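Local coordinates for demethylmenaquinone Methyltransferase (PDB 1J3L), which is an RraA-like alpha/beta protein that assembles from three chains and, despite its methyltransferase name, has no function assigned here, at residues E2-D7 with R28-G33; K23-R28 with L111-K116; A94-E99 with P115-K120; E125-L130 with V137-F142; F142-A145 with L150-L153. One frame throughout, in Å; residues are numbered along the deposited sequence.

Contact 1: residues E2-D7 with R28-G33; sequences EARTTD and RARFAG
One face of the Arg-4 guanidinium is covered by the end of Arg-30, whose NH2 sits over the centre of the group, 3.4 Å from Arg-4 CZ. The Arg-30 guanidinium is met differently: Arg-4 CD and NE lie over one of its faces, with Arg-30 NH2 3.6 Å from Arg-4 NE. The two planes are 31° apart, so this is an inclined overlap of two cationic groups. Arg-30 reaches it as an extended chain from CG to NE (chi2 177°), whereas Arg-4 is bent at chi2 (-53°) and chi3. The poorly ordered Glu-2 is a more distant neighbour of Arg-30, on the rim of the contact. No hydrogen bond joins the two segments. Arg-4 holds the N-cap position of helix 5-11, and Arg-30 immediately precedes strand 31-39, a member of the central mixed sheet; the contact therefore places the N-terminal helix start beside the entrance of that strand, at the protein surface. Arg-4 NH2 lies 3.5 Å from Arg-30 NH2, and both form salt bridges with Glu-147 OE2, which would be expected to offset their repulsion. The backbone N of Thr-5, the first residue of the helix, is hydrogen-bonded to Asp-146 OD2. Glu-99 of the second subunit packs on Arg-4 and makes a long, weak ion pair with Arg-30.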
# COMPACT_ATOMS: atom_id res chain seq x y z
N GLU A 2 -24.94 3.55 2.08
CA GLU A 2 -25.56 4.86 2.13
C GLU A 2 -24.78 5.86 1.28
O GLU A 2 -24.22 5.48 0.25
CB GLU A 2 -25.61 5.37 3.57
CG GLU A 2 -24.24 5.58 4.19
CD GLU A 2 -24.31 6.41 5.45
OE1 GLU A 2 -24.86 5.92 6.45
OE2 GLU A 2 -23.82 7.56 5.42
N ALA A 3 -24.75 7.12 1.69
CA ALA A 3 -24.00 8.14 0.95
C ALA A 3 -22.71 7.55 0.43
O ALA A 3 -22.19 6.57 0.98
CB ALA A 3 -23.70 9.33 1.88
N ARG A 4 -22.17 8.18 -0.59
CA ARG A 4 -20.94 7.70 -1.13
C ARG A 4 -20.14 8.84 -1.65
O ARG A 4 -20.65 9.92 -2.02
CB ARG A 4 -21.13 6.76 -2.29
CG ARG A 4 -21.23 5.31 -1.91
CD ARG A 4 -20.10 4.79 -1.03
NE ARG A 4 -19.34 3.68 -1.63
CZ ARG A 4 -19.88 2.67 -2.30
NH1 ARG A 4 -21.19 2.59 -2.50
NH2 ARG A 4 -19.09 1.72 -2.80
N THR A 5 -18.86 8.56 -1.75
CA THR A 5 -17.91 9.52 -2.19
C THR A 5 -18.12 9.65 -3.70
O THR A 5 -18.15 10.76 -4.19
CB THR A 5 -16.51 9.01 -1.76
OG1 THR A 5 -15.61 10.11 -1.54
CG2 THR A 5 -15.98 8.04 -2.78
N THR A 6 -18.24 8.51 -4.39
CA THR A 6 -18.40 8.49 -5.83
C THR A 6 -19.67 9.22 -6.29
O THR A 6 -19.60 10.22 -7.01
CB THR A 6 -18.36 7.03 -6.36
OG1 THR A 6 -19.32 6.24 -5.66
CG2 THR A 6 -16.98 6.44 -6.14
N ASP A 7 -20.84 8.74 -5.88
CA ASP A 7 -22.10 9.37 -6.28
C ASP A 7 -22.05 10.87 -6.09
O ASP A 7 -22.28 11.64 -7.02
CB ASP A 7 -23.28 8.84 -5.46
CG ASP A 7 -23.39 7.33 -5.50
OD1 ASP A 7 -22.92 6.74 -6.50
OD2 ASP A 7 -23.94 6.75 -4.55
N ARG A 28 -14.41 2.04 11.87
CA ARG A 28 -15.38 2.44 10.84
C ARG A 28 -14.67 2.66 9.51
O ARG A 28 -13.75 3.48 9.42
CB ARG A 28 -16.09 3.75 11.22
CG ARG A 28 -16.83 3.74 12.54
CD ARG A 28 -18.06 2.86 12.54
NE ARG A 28 -18.73 2.94 13.84
CZ ARG A 28 -19.80 2.22 14.19
NH1 ARG A 28 -20.34 1.36 13.34
NH2 ARG A 28 -20.32 2.37 15.40
N ALA A 29 -15.10 1.94 8.48
CA ALA A 29 -14.51 2.08 7.15
C ALA A 29 -15.14 3.30 6.49
O ALA A 29 -14.51 3.98 5.67
CB ALA A 29 -14.78 0.83 6.31
N ARG A 30 -16.38 3.59 6.87
CA ARG A 30 -17.10 4.73 6.30
C ARG A 30 -17.53 5.70 7.40
O ARG A 30 -18.09 5.29 8.42
CB ARG A 30 -18.33 4.25 5.53
CG ARG A 30 -17.98 3.36 4.33
CD ARG A 30 -19.23 2.85 3.64
NE ARG A 30 -18.91 2.15 2.40
CZ ARG A 30 -19.79 1.45 1.68
NH1 ARG A 30 -21.06 1.35 2.07
NH2 ARG A 30 -19.41 0.83 0.57
N PHE A 31 -17.25 6.98 7.17
CA PHE A 31 -17.59 8.04 8.11
C PHE A 31 -17.60 9.37 7.36
O PHE A 31 -17.08 9.47 6.24
CB PHE A 31 -16.58 8.09 9.26
CG PHE A 31 -15.17 8.40 8.82
CD1 PHE A 31 -14.38 7.42 8.24
CD2 PHE A 31 -14.64 9.68 8.99
CE1 PHE A 31 -13.06 7.70 7.83
CE2 PHE A 31 -13.33 9.98 8.59
CZ PHE A 31 -12.53 8.98 8.01
N ALA A 32 -18.17 10.40 7.98
CA ALA A 32 -18.26 11.71 7.38
C ALA A 32 -18.56 12.78 8.42
O ALA A 32 -19.00 12.48 9.53
CB ALA A 32 -19.35 11.71 6.31
N GLY A 33 -18.33 14.05 8.07
CA GLY A 33 -18.61 15.10 9.03
C GLY A 33 -18.02 16.46 8.68
O GLY A 33 -17.30 16.60 7.68

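Contact 2: residues K23-R28 with L111-K116; sequences KSFGGR and LAATPK
Phe-25 lays the far end of its ring obliquely against the backbone of 112-113: CZ is 3.7 Å from Ala-113 N and 3.8 Å from Ala-112 C. Beside it, Phe-25 CE1 touches Ala-113 CB at 4.0 Å, the apolar side-chain pair of the contact. The ring is carried there with CG anti to the carbonyl carbon (chi1 -66°). Lys-23 makes the second approach, and it too uses carbon: its extended chain runs past Leu-111 O, with CE at 3.8 Å from that oxygen and CG at 3.9 Å. Strand 23-24 pairs antiparallel with strand 107-110 of the central mixed sheet, and the chain leaving 107-110 enters the short strand 112-113, so the aromatic ring, just after strand 23-24, links the main sheet to the small parallel pair of 94-95 with 112-113. No hydrogen bond crosses between the segments. Val-95, Thr-98 and Leu-101 also pack on the Phe-25 ring, bringing helix 98-101 into the same cluster. Met-20 of the third subunit packs on Lys-23, and Pro-19 of that subunit on Thr-114.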
# COMPACT_ATOMS: atom_id res chain seq x y z
N LYS A 23 -4.32 4.17 4.98
CA LYS A 23 -4.71 2.86 5.48
C LYS A 23 -5.84 3.12 6.45
O LYS A 23 -5.89 4.17 7.08
CB LYS A 23 -3.54 2.18 6.18
CG LYS A 23 -2.29 2.07 5.31
CD LYS A 23 -1.31 1.03 5.81
CE LYS A 23 -0.04 1.01 4.96
NZ LYS A 23 0.79 -0.20 5.19
N SER A 24 -6.78 2.18 6.55
CA SER A 24 -7.89 2.34 7.46
C SER A 24 -7.51 1.63 8.76
O SER A 24 -7.32 0.42 8.78
CB SER A 24 -9.16 1.73 6.86
OG SER A 24 -10.32 2.22 7.51
N PHE A 25 -7.41 2.39 9.84
CA PHE A 25 -7.03 1.83 11.13
C PHE A 25 -8.19 1.79 12.14
O PHE A 25 -8.13 1.05 13.13
CB PHE A 25 -5.87 2.64 11.74
CG PHE A 25 -4.58 2.55 10.97
CD1 PHE A 25 -3.74 1.45 11.11
CD2 PHE A 25 -4.18 3.59 10.14
CE1 PHE A 25 -2.52 1.39 10.44
CE2 PHE A 25 -2.97 3.54 9.46
CZ PHE A 25 -2.13 2.44 9.61
N GLY A 26 -9.22 2.60 11.91
CA GLY A 26 -10.35 2.65 12.84
C GLY A 26 -11.37 1.54 12.65
O GLY A 26 -11.26 0.74 11.73
N GLY A 27 -12.36 1.50 13.54
CA GLY A 27 -13.39 0.48 13.44
C GLY A 27 -14.44 0.81 12.39
O GLY A 27 -15.28 -0.03 12.07
N ARG A 28 -14.41 2.04 11.87
CA ARG A 28 -15.38 2.44 10.84
C ARG A 28 -14.67 2.66 9.51
O ARG A 28 -13.75 3.48 9.42
CB ARG A 28 -16.09 3.75 11.22
CG ARG A 28 -16.83 3.74 12.54
CD ARG A 28 -18.06 2.86 12.54
NE ARG A 28 -18.73 2.94 13.84
CZ ARG A 28 -19.80 2.22 14.19
NH1 ARG A 28 -20.34 1.36 13.34
NH2 ARG A 28 -20.32 2.37 15.40
N LEU A 111 -1.35 7.37 6.86
CA LEU A 111 -0.49 6.85 5.81
C LEU A 111 0.20 5.58 6.29
O LEU A 111 0.52 4.70 5.50
CB LEU A 111 0.55 7.91 5.42
CG LEU A 111 -0.02 9.18 4.78
CD1 LEU A 111 1.09 10.20 4.57
CD2 LEU A 111 -0.71 8.84 3.46
N ALA A 112 0.41 5.49 7.60
CA ALA A 112 1.07 4.33 8.17
C ALA A 112 1.13 4.38 9.68
O ALA A 112 0.88 5.42 10.30
CB ALA A 112 2.49 4.22 7.61
N ALA A 113 1.45 3.23 10.26
CA ALA A 113 1.63 3.15 11.70
C ALA A 113 3.15 3.24 11.94
O ALA A 113 3.94 2.89 11.07
CB ALA A 113 1.08 1.81 12.24
N THR A 114 3.54 3.73 13.10
CA THR A 114 4.95 3.86 13.45
C THR A 114 5.02 3.73 14.97
O THR A 114 4.07 4.11 15.68
CB THR A 114 5.51 5.24 12.99
OG1 THR A 114 6.92 5.13 12.75
CG2 THR A 114 5.27 6.31 14.05
N PRO A 115 6.14 3.20 15.51
CA PRO A 115 6.34 3.00 16.95
C PRO A 115 6.56 4.18 17.88
O PRO A 115 6.06 4.18 19.00
CB PRO A 115 7.54 2.04 17.00
CG PRO A 115 7.52 1.36 15.66
CD PRO A 115 7.20 2.53 14.74
N LYS A 116 7.33 5.17 17.44
CA LYS A 116 7.64 6.33 18.28
C LYS A 116 6.52 7.32 18.52
O LYS A 116 5.78 7.68 17.61
CB LYS A 116 8.84 7.12 17.73
CG LYS A 116 10.17 6.48 17.99
CD LYS A 116 11.27 7.52 18.03
CE LYS A 116 12.54 6.93 18.60
NZ LYS A 116 13.61 7.95 18.77

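Contact 3: residues A94-E99 with P115-K120; sequences AVRDTE and PKKSAK
Pro-115 supplies the polar link to Arg-96: its carbonyl O accepts a hydrogen bond from Arg-96 NH1 at 2.7 Å, with an N-H...O angle of 147°. The oxygen lies at the edge of the guanidinium, 7° out of its plane, and the donor stands nearly on the extension of the C=O bond. Arg-96 CD also passes Pro-115 O at 3.5 Å. Lys-116 adds little across the contact; its backbone carbon is 4.1 Å from Arg-96 NH1, and its ammonium is hydrogen-bonded to Pro-13 O of the third subunit. Lys-117 then covers one face of the guanidinium, offset toward the rim, with its CB 3.7 Å from Arg-96 CZ and its N 3.7 Å from Arg-96 NH1. The Lys-117 chain turns at chi3 (-50°), leaving NZ 4.2 Å from Arg-96 NH2. That proximity of like charges is probably eased by Asp-10 of the third subunit, which forms a salt bridge with Arg-96 NH2. Arg-96 reaches Pro-115 O with its chain extended from CG to NE, and the edge bond and the covered face together should limit rotation of the guanidinium. The arrangement is a side-chain-to-backbone tie between the turn after strand 94-95 and the loop following strand 112-113, next to the subunit interface of the RraA-like trimer.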
# COMPACT_ATOMS: atom_id res chain seq x y z
N ALA A 94 1.48 9.60 10.44
CA ALA A 94 1.36 8.30 11.07
C ALA A 94 0.64 8.26 12.41
O ALA A 94 0.45 9.29 13.07
CB ALA A 94 2.74 7.66 11.21
N VAL A 95 0.25 7.04 12.79
CA VAL A 95 -0.45 6.75 14.04
C VAL A 95 0.22 5.52 14.67
O VAL A 95 1.18 4.99 14.11
CB VAL A 95 -1.96 6.43 13.78
CG1 VAL A 95 -2.64 7.61 13.05
CG2 VAL A 95 -2.10 5.15 12.96
N ARG A 96 -0.25 5.08 15.85
CA ARG A 96 0.30 3.87 16.48
C ARG A 96 -0.75 3.12 17.33
O ARG A 96 -1.84 3.62 17.55
CB ARG A 96 1.56 4.19 17.30
CG ARG A 96 1.35 4.94 18.60
CD ARG A 96 2.69 5.16 19.27
NE ARG A 96 2.53 5.56 20.67
CZ ARG A 96 3.48 5.41 21.59
NH1 ARG A 96 4.65 4.86 21.26
NH2 ARG A 96 3.24 5.77 22.84
N ASP A 97 -0.39 1.92 17.80
CA ASP A 97 -1.30 1.06 18.58
C ASP A 97 -2.40 0.56 17.66
O ASP A 97 -3.56 0.47 18.05
CB ASP A 97 -1.96 1.79 19.76
CG ASP A 97 -0.97 2.48 20.67
OD1 ASP A 97 0.21 2.06 20.75
OD2 ASP A 97 -1.39 3.44 21.33
N THR A 98 -2.03 0.24 16.43
CA THR A 98 -2.99 -0.25 15.46
C THR A 98 -3.99 -1.26 16.02
O THR A 98 -5.18 -1.18 15.71
CB THR A 98 -2.27 -0.84 14.24
OG1 THR A 98 -1.22 -1.70 14.68
CG2 THR A 98 -1.67 0.26 13.40
N GLU A 99 -3.54 -2.21 16.84
CA GLU A 99 -4.47 -3.19 17.39
C GLU A 99 -5.57 -2.48 18.20
O GLU A 99 -6.73 -2.87 18.15
CB GLU A 99 -3.77 -4.22 18.29
CG GLU A 99 -4.69 -5.42 18.62
CD GLU A 99 -4.13 -6.37 19.67
OE1 GLU A 99 -2.92 -6.69 19.63
OE2 GLU A 99 -4.92 -6.81 20.54
N PRO A 115 6.14 3.20 15.51
CA PRO A 115 6.34 3.00 16.95
C PRO A 115 6.56 4.18 17.88
O PRO A 115 6.06 4.18 19.00
CB PRO A 115 7.54 2.04 17.00
CG PRO A 115 7.52 1.36 15.66
CD PRO A 115 7.20 2.53 14.74
N LYS A 116 7.33 5.17 17.44
CA LYS A 116 7.64 6.33 18.28
C LYS A 116 6.52 7.32 18.52
O LYS A 116 5.78 7.68 17.61
CB LYS A 116 8.84 7.12 17.73
CG LYS A 116 10.17 6.48 17.99
CD LYS A 116 11.27 7.52 18.03
CE LYS A 116 12.54 6.93 18.60
NZ LYS A 116 13.61 7.95 18.77
N LYS A 117 6.42 7.77 19.77
CA LYS A 117 5.42 8.74 20.15
C LYS A 117 5.91 10.13 19.71
O LYS A 117 7.11 10.33 19.52
CB LYS A 117 5.21 8.71 21.67
CG LYS A 117 6.44 9.12 22.48
CD LYS A 117 6.25 8.78 23.94
CE LYS A 117 4.90 9.28 24.44
NZ LYS A 117 4.46 8.59 25.68
N SER A 118 4.98 11.06 19.54
CA SER A 118 5.30 12.42 19.12
C SER A 118 5.65 13.29 20.33
O SER A 118 5.32 12.96 21.47
CB SER A 118 4.10 13.06 18.40
OG SER A 118 3.91 12.52 17.11
N ALA A 119 6.33 14.40 20.06
CA ALA A 119 6.71 15.32 21.11
C ALA A 119 5.44 16.07 21.52
O ALA A 119 4.42 16.00 20.83
CB ALA A 119 7.76 16.29 20.61
N LYS A 120 5.51 16.79 22.64
CA LYS A 120 4.36 17.51 23.13
C LYS A 120 4.61 18.97 23.50
O LYS A 120 4.12 19.44 24.53
CB LYS A 120 3.79 16.77 24.35
CG LYS A 120 3.39 15.34 24.03
CD LYS A 120 2.87 14.62 25.26
CE LYS A 120 2.48 13.19 24.92
NZ LYS A 120 2.07 12.45 26.14

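Contact 4: residues E125-L130 with V137-F142; sequences EVDVPL and VLPGSF
Leu-130 and Val-137 form a hydrogen-bonded antiparallel pair, part of the small hairpin sheet of 130-132 and 135-137. Both backbone bonds are short and fairly straight: Leu-130 N to Val-137 O is 2.8 Å (169° at the hydrogen), and Val-137 N to Leu-130 O is 2.7 Å. They differ at the acceptor, since the first donor lies in the carbonyl plane of Val-137, whereas the second stands above that of Leu-130, 38° out of it. Apolar contacts flank the bridge. Leu-130 CB and Val-137 CB meet at 4.1 Å, their side chains on the same face of the sheet, where Phe-61 of strand 58-63 touches both. Leu-138, its CG anti to the carbonyl carbon (chi1 -62°), sends CD2 to within 3.8 Å of Pro-129 CB, the two side chains crossing at a slant. Farther along, the Pro-139 ring lies against the backbone of 127-128, its CG 3.3 Å from Asp-127 O, and Pro-139 CB lies 3.6 Å from Asp-127 OD1, the two side chains running antiparallel alongside each other. The Asp-127 carboxylate has its main partner elsewhere, in a salt bridge from OD2 to Arg-36. Polar bonds within 137-142 fix a type II turn from Leu-138 to Ser-141, in which Leu-138 O accepts from two donors: Ser-141 N at 3.1 Å, and Ser-141 OG at 2.7 Å, on a lone pair in the carbonyl plane.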
# COMPACT_ATOMS: atom_id res chain seq x y z
N GLU A 125 -0.79 24.75 14.06
CA GLU A 125 -1.88 25.68 13.79
C GLU A 125 -3.23 24.97 13.82
O GLU A 125 -3.36 23.83 13.37
CB GLU A 125 -1.69 26.31 12.41
CG GLU A 125 -0.28 26.75 12.10
CD GLU A 125 -0.14 27.28 10.68
OE1 GLU A 125 -0.82 28.28 10.35
OE2 GLU A 125 0.64 26.70 9.89
N VAL A 126 -4.24 25.67 14.33
CA VAL A 126 -5.59 25.12 14.43
C VAL A 126 -6.56 25.78 13.45
O VAL A 126 -6.56 27.00 13.29
CB VAL A 126 -6.13 25.29 15.87
CG1 VAL A 126 -7.45 24.56 16.01
CG2 VAL A 126 -5.09 24.77 16.86
N ASP A 127 -7.40 24.96 12.82
CA ASP A 127 -8.39 25.41 11.85
C ASP A 127 -7.88 26.36 10.76
O ASP A 127 -8.48 27.41 10.51
CB ASP A 127 -9.60 26.01 12.57
CG ASP A 127 -10.54 24.95 13.15
OD1 ASP A 127 -10.98 24.05 12.39
OD2 ASP A 127 -10.86 25.01 14.35
N VAL A 128 -6.78 25.98 10.12
CA VAL A 128 -6.19 26.76 9.03
C VAL A 128 -6.33 25.98 7.72
O VAL A 128 -6.46 24.76 7.74
CB VAL A 128 -4.68 27.00 9.23
CG1 VAL A 128 -4.45 27.88 10.44
CG2 VAL A 128 -3.97 25.67 9.37
N PRO A 129 -6.33 26.69 6.58
CA PRO A 129 -6.46 25.99 5.30
C PRO A 129 -5.27 25.05 5.14
O PRO A 129 -4.13 25.43 5.42
CB PRO A 129 -6.42 27.14 4.28
CG PRO A 129 -7.03 28.28 5.03
CD PRO A 129 -6.38 28.15 6.39
N LEU A 130 -5.53 23.82 4.71
CA LEU A 130 -4.46 22.85 4.52
C LEU A 130 -4.34 22.49 3.05
O LEU A 130 -5.29 22.62 2.29
CB LEU A 130 -4.76 21.55 5.28
CG LEU A 130 -5.10 21.55 6.77
CD1 LEU A 130 -5.49 20.13 7.15
CD2 LEU A 130 -3.92 22.03 7.60
N VAL A 137 -7.75 21.50 1.94
CA VAL A 137 -8.73 21.06 2.93
C VAL A 137 -9.06 22.26 3.79
O VAL A 137 -8.19 22.86 4.40
CB VAL A 137 -8.20 19.91 3.78
CG1 VAL A 137 -9.24 19.52 4.82
CG2 VAL A 137 -7.89 18.71 2.88
N LEU A 138 -10.34 22.61 3.83
CA LEU A 138 -10.76 23.79 4.57
C LEU A 138 -11.57 23.54 5.82
O LEU A 138 -12.45 22.67 5.85
CB LEU A 138 -11.56 24.72 3.65
CG LEU A 138 -10.89 25.33 2.41
CD1 LEU A 138 -11.95 26.03 1.59
CD2 LEU A 138 -9.80 26.31 2.82
N PRO A 139 -11.29 24.31 6.87
CA PRO A 139 -12.03 24.16 8.11
C PRO A 139 -13.45 24.56 7.72
O PRO A 139 -13.64 25.60 7.08
CB PRO A 139 -11.39 25.20 9.03
CG PRO A 139 -10.01 25.38 8.45
CD PRO A 139 -10.27 25.37 6.99
N GLY A 140 -14.44 23.75 8.07
CA GLY A 140 -15.81 24.10 7.75
C GLY A 140 -16.40 23.41 6.54
O GLY A 140 -17.59 23.57 6.27
N SER A 141 -15.59 22.66 5.81
CA SER A 141 -16.11 21.95 4.65
C SER A 141 -16.64 20.63 5.17
O SER A 141 -16.42 20.29 6.33
CB SER A 141 -14.99 21.70 3.63
OG SER A 141 -13.87 21.09 4.25
N PHE A 142 -17.36 19.89 4.33
CA PHE A 142 -17.91 18.60 4.73
C PHE A 142 -17.04 17.50 4.14
O PHE A 142 -16.71 17.53 2.95
CB PHE A 142 -19.35 18.45 4.22
CG PHE A 142 -20.07 17.23 4.75
CD1 PHE A 142 -20.39 17.13 6.10
CD2 PHE A 142 -20.41 16.19 3.90
CE1 PHE A 142 -21.06 16.00 6.59
CE2 PHE A 142 -21.08 15.06 4.38
CZ PHE A 142 -21.40 14.97 5.74

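Contact 5: residues F142-A145 with L150-L153; sequences FLLA and LLLL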
# COMPACT_ATOMS: atom_id res chain seq x y z
N PHE A 142 -17.36 19.89 4.33
CA PHE A 142 -17.91 18.60 4.73
C PHE A 142 -17.04 17.50 4.14
O PHE A 142 -16.71 17.53 2.95
CB PHE A 142 -19.35 18.45 4.22
CG PHE A 142 -20.07 17.23 4.75
CD1 PHE A 142 -20.39 17.13 6.10
CD2 PHE A 142 -20.41 16.19 3.90
CE1 PHE A 142 -21.06 16.00 6.59
CE2 PHE A 142 -21.08 15.06 4.38
CZ PHE A 142 -21.40 14.97 5.74
N LEU A 143 -16.65 16.54 4.97
CA LEU A 143 -15.82 15.45 4.49
C LEU A 143 -16.56 14.13 4.48
O LEU A 143 -17.35 13.83 5.38
CB LEU A 143 -14.54 15.34 5.32
CG LEU A 143 -13.56 14.23 4.91
CD1 LEU A 143 -12.15 14.57 5.40
CD2 LEU A 143 -14.02 12.90 5.49
N LEU A 144 -16.30 13.35 3.44
CA LEU A 144 -16.91 12.05 3.27
C LEU A 144 -15.76 11.09 3.06
O LEU A 144 -14.82 11.38 2.33
CB LEU A 144 -17.83 12.06 2.05
CG LEU A 144 -19.32 12.30 2.33
CD1 LEU A 144 -19.98 12.99 1.16
CD2 LEU A 144 -19.98 10.97 2.63
N ALA A 145 -15.83 9.93 3.71
CA ALA A 145 -14.76 8.96 3.58
C ALA A 145 -15.28 7.54 3.50
O ALA A 145 -16.13 7.12 4.29
CB ALA A 145 -13.79 9.09 4.74
N LEU A 150 -11.70 10.01 -0.33
CA LEU A 150 -12.24 11.13 0.45
C LEU A 150 -12.81 12.23 -0.43
O LEU A 150 -12.15 12.69 -1.36
CB LEU A 150 -11.14 11.74 1.32
CG LEU A 150 -10.19 10.82 2.07
CD1 LEU A 150 -9.15 11.65 2.81
CD2 LEU A 150 -10.96 9.97 3.04
N LEU A 151 -14.03 12.65 -0.11
CA LEU A 151 -14.67 13.73 -0.86
C LEU A 151 -14.85 14.93 0.07
O LEU A 151 -15.39 14.81 1.17
CB LEU A 151 -16.03 13.28 -1.39
CG LEU A 151 -16.75 14.29 -2.30
CD1 LEU A 151 -15.96 14.49 -3.58
CD2 LEU A 151 -18.15 13.81 -2.62
N LEU A 152 -14.39 16.09 -0.39
CA LEU A 152 -14.50 17.33 0.37
C LEU A 152 -15.46 18.29 -0.33
O LEU A 152 -15.18 18.74 -1.44
CB LEU A 152 -13.13 18.00 0.48
CG LEU A 152 -12.02 17.30 1.27
CD1 LEU A 152 -10.74 18.11 1.12
CD2 LEU A 152 -12.41 17.18 2.74
N LEU A 153 -16.57 18.61 0.33
CA LEU A 153 -17.58 19.51 -0.22
C LEU A 153 -17.57 20.82 0.56
O LEU A 153 -17.40 20.83 1.78
CB LEU A 153 -18.96 18.85 -0.13
CG LEU A 153 -19.08 17.51 -0.86
CD1 LEU A 153 -20.38 16.81 -0.51
CD2 LEU A 153 -18.99 17.75 -2.34
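The segments 142-145 and 150-153 run antiparallel, their axes 4.7 Å apart at closest approach and 164° between directions, in register from Phe-142 with Leu-153 to Ala-145 with Leu-150. They make up most of the beta hairpin of strands 142-146 and 149-153 in the central mixed sheet. Two hydrogen-bonded pairs carry four backbone bonds, among them Phe-142 N to Leu-153 O at 2.7 Å and Leu-151 N to Leu-144 O at 2.9 Å; the non-hydrogen-bonded pairs add CA-H...O contacts such as Leu-150 CA to Leu-144 O at 3.2 Å. On one face, Leu-144 CB meets Leu-151 CB at 4.1 Å, and Leu-144 CD1 reaches diagonally to Leu-153 CD1. Leu-153 CD1 also lies near the plane of the Phe-142 ring, at its edge, while the ring itself swings away with CG anti to the backbone N (chi1 -172°). Leu-8 of helix 5-11 packs on Leu-144 and Leu-151 there. The other face carries Leu-143, Ala-145, Leu-150 and Leu-152, and Leu-152 also packs on Val-135 and Val-137. Across it, Leu-143 CD1 touches Leu-152 CD2 at 3.7 Å, and Ala-145 CB is pressed against Leu-150 CD2 at 3.4 Å, tighter than an ordinary carbon contact.

Overall arrangement
Contact 5 is the buried one, a leucine-rich hairpin held by regular backbone bonds; contact 1, about 8 Å away between centres, is a surface meeting of charged groups. They join through strands 31-39 and 142-146, neighbours in the main sheet. Contact 4 is partly buried, shares Phe-142 with contact 5, and combines one beta bridge with proline packing. On the opposite side of the chain's centre from contact 5, contacts 2 and 3 share Pro-115 and Lys-116 and meet through the paired strands 94-95 and 112-113. Contact 2 is mainly apolar, contact 3 polar, and both touch the third subunit, whereas no other chain of the assembly touches contact 4.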